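Local coordinates for protein dioxygenase (PDB 5V2D) that probably cleaves the central double bond of lignostilbenes with dioxygen, as an iron-dependent member of the carotenoid cleavage dioxygenase family, at residues 391-396 and 410-415. Numbering follows the deposited sequence.
Sequences LAFDPE and FFNLLV
A392 and L413 form an antiparallel hydrogen-bonded pair between strands 387-392 and 413-418. These are the two inner strands of a four-stranded sheet, one blade of the beta-propeller known for this family. A classic beta bulge sits where the strands part, with N412 and L413 both facing A392. N of A392 donates a hydrogen bond to O of L413, and N of L413 donates one back to O of A392. One residue further along the pair, L391 faces L414 as a non-hydrogen-bonded pair, and their CD2 methyls touch at 3.9 Å. F411 lies across L391 at about a right angle, with CG 3.7 Å from CB of L391. The edge of the F411 ring meets the backbone at C of A392. On the opposite face of the sheet from L391, the small CB of A392 lets CG2 of V415 come within 4.1 Å of it. CD1 of L413 rests on CB of D394, and R397 also touches L413. Beyond the bulge, CD1 and CE1 of F393 meet the edge of F410, CE1 3.6 Å from CD1 of F410; the rings are oblique, with planes at 82°. The F410 ring also packs edge-to-face with the ring of Y399. The N412 amide lies against F393 and the backbone of D394. Its CG stands between the backbone N and the carbonyl carbon (chi1 57°), which turns the amide to D394. OD1 of N412 accepts a hydrogen bond from N of D394 on a lone pair, 3.0 Å away. ND2 of N412 donates to O of D394, nearly straight at 177°, from above that carbonyl plane. Replacing N412 with an alanine would probably leave both N and O of D394 without these mates and free the chain there to shift. OD1 of N412 also lies 3.7 Å from CD1 of F393.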
loop_
_atom_site.group_PDB
_atom_site.type_symbol
_atom_site.label_atom_id
_atom_site.label_comp_id
_atom_site.label_asym_id
_atom_site.label_seq_id
_atom_site.Cartn_x
_atom_site.Cartn_y
_atom_site.Cartn_z
ATOM N N LEU A 391 -2.910 7.375 -9.708
ATOM C CA LEU A 391 -1.807 7.289 -10.620
ATOM C C LEU A 391 -2.283 6.480 -11.816
ATOM O O LEU A 391 -3.069 5.517 -11.690
ATOM C CB LEU A 391 -0.606 6.565 -10.001
ATOM C CG LEU A 391 -0.058 7.176 -8.696
ATOM C CD1 LEU A 391 1.239 6.495 -8.282
ATOM C CD2 LEU A 391 0.213 8.666 -8.940
ATOM N N ALA A 392 -1.775 6.806 -12.987
ATOM C CA ALA A 392 -2.126 6.054 -14.189
ATOM C C ALA A 392 -0.926 5.938 -15.107
ATOM O O ALA A 392 0.033 6.714 -15.030
ATOM C CB ALA A 392 -3.252 6.752 -14.924
ATOM N N PHE A 393 -0.979 4.945 -15.991
ATOM C CA PHE A 393 0.043 4.726 -17.006
ATOM C C PHE A 393 -0.648 4.851 -18.380
ATOM O O PHE A 393 -1.626 4.187 -18.625
ATOM C CB PHE A 393 0.632 3.348 -16.895
ATOM C CG PHE A 393 1.600 2.992 -17.998
ATOM C CD1 PHE A 393 2.562 3.835 -18.396
ATOM C CD2 PHE A 393 1.457 1.776 -18.672
ATOM C CE1 PHE A 393 3.448 3.504 -19.414
ATOM C CE2 PHE A 393 2.342 1.423 -19.699
ATOM C CZ PHE A 393 3.344 2.311 -20.065
ATOM N N ASP A 394 -0.163 5.769 -19.190
ATOM C CA ASP A 394 -0.586 5.964 -20.557
ATOM C C ASP A 394 0.556 5.542 -21.446
ATOM O O ASP A 394 1.577 6.242 -21.553
ATOM C CB ASP A 394 -0.944 7.417 -20.789
ATOM C CG ASP A 394 -1.416 7.714 -22.242
ATOM O OD1 ASP A 394 -1.765 8.891 -22.388
ATOM O OD2 ASP A 394 -1.350 6.811 -23.145
ATOM N N PRO A 395 0.432 4.349 -22.076
ATOM C CA PRO A 395 1.522 3.828 -22.918
ATOM C C PRO A 395 1.816 4.644 -24.167
ATOM O O PRO A 395 2.882 4.458 -24.746
ATOM C CB PRO A 395 1.061 2.414 -23.301
ATOM C CG PRO A 395 -0.446 2.483 -23.226
ATOM C CD PRO A 395 -0.756 3.453 -22.097
ATOM N N GLU A 396 0.895 5.521 -24.561
ATOM C CA GLU A 396 1.104 6.371 -25.796
ATOM C C GLU A 396 1.923 7.624 -25.512
ATOM O O GLU A 396 2.315 8.241 -26.425
ATOM C CB GLU A 396 -0.175 6.726 -26.556
ATOM C CG GLU A 396 -1.088 5.552 -26.889
ATOM C CD GLU A 396 -0.398 4.371 -27.643
ATOM O OE1 GLU A 396 -0.712 3.181 -27.328
ATOM O OE2 GLU A 396 0.463 4.636 -28.518
ATOM N N PHE A 410 5.208 1.393 -12.965
ATOM C CA PHE A 410 5.475 2.618 -13.663
ATOM C C PHE A 410 4.179 3.431 -13.933
ATOM O O PHE A 410 3.287 2.940 -14.617
ATOM C CB PHE A 410 6.193 2.329 -15.011
ATOM C CG PHE A 410 6.574 3.565 -15.773
ATOM C CD1 PHE A 410 5.797 4.012 -16.800
ATOM C CD2 PHE A 410 7.697 4.243 -15.494
ATOM C CE1 PHE A 410 6.171 5.156 -17.547
ATOM C CE2 PHE A 410 8.052 5.370 -16.189
ATOM C CZ PHE A 410 7.246 5.831 -17.244
ATOM N N PHE A 411 4.089 4.663 -13.407
ATOM C CA PHE A 411 2.899 5.469 -13.575
ATOM C C PHE A 411 3.364 6.839 -14.041
ATOM O O PHE A 411 4.075 7.513 -13.322
ATOM C CB PHE A 411 2.068 5.563 -12.334
ATOM C CG PHE A 411 1.589 4.255 -11.830
ATOM C CD1 PHE A 411 0.442 3.690 -12.372
ATOM C CD2 PHE A 411 2.236 3.603 -10.793
ATOM C CE1 PHE A 411 -0.091 2.508 -11.867
ATOM C CE2 PHE A 411 1.769 2.388 -10.336
ATOM C CZ PHE A 411 0.601 1.815 -10.852
ATOM N N ASN A 412 2.990 7.226 -15.268
ATOM C CA ASN A 412 3.474 8.482 -15.836
ATOM C C ASN A 412 2.461 9.580 -15.801
ATOM O O ASN A 412 2.726 10.625 -16.380
ATOM C CB ASN A 412 4.034 8.292 -17.272
ATOM C CG ASN A 412 3.020 7.695 -18.228
ATOM O OD1 ASN A 412 1.863 7.442 -17.848
ATOM N ND2 ASN A 412 3.471 7.428 -19.490
ATOM N N LEU A 413 1.336 9.397 -15.103
ATOM C CA LEU A 413 0.349 10.452 -14.890
ATOM C C LEU A 413 -0.134 10.506 -13.457
ATOM O O LEU A 413 -0.411 9.464 -12.845
ATOM C CB LEU A 413 -0.869 10.181 -15.741
ATOM C CG LEU A 413 -0.714 10.195 -17.279
ATOM C CD1 LEU A 413 -2.026 9.681 -17.954
ATOM C CD2 LEU A 413 -0.286 11.579 -17.759
ATOM N N LEU A 414 -0.265 11.717 -12.921
ATOM C CA LEU A 414 -0.850 11.954 -11.629
ATOM C C LEU A 414 -2.191 12.602 -11.919
ATOM O O LEU A 414 -2.224 13.700 -12.514
ATOM C CB LEU A 414 0.040 12.900 -10.904
ATOM C CG LEU A 414 -0.001 13.090 -9.430
ATOM C CD1 LEU A 414 0.520 14.402 -8.906
ATOM C CD2 LEU A 414 -0.998 12.310 -8.559
ATOM N N VAL A 415 -3.284 11.989 -11.458
ATOM C CA VAL A 415 -4.636 12.302 -11.953
ATOM C C VAL A 415 -5.607 12.714 -10.847
ATOM O O VAL A 415 -5.651 12.139 -9.779
ATOM C CB VAL A 415 -5.192 11.062 -12.686
ATOM C CG1 VAL A 415 -6.571 11.291 -13.273
ATOM C CG2 VAL A 415 -4.250 10.539 -13.736
#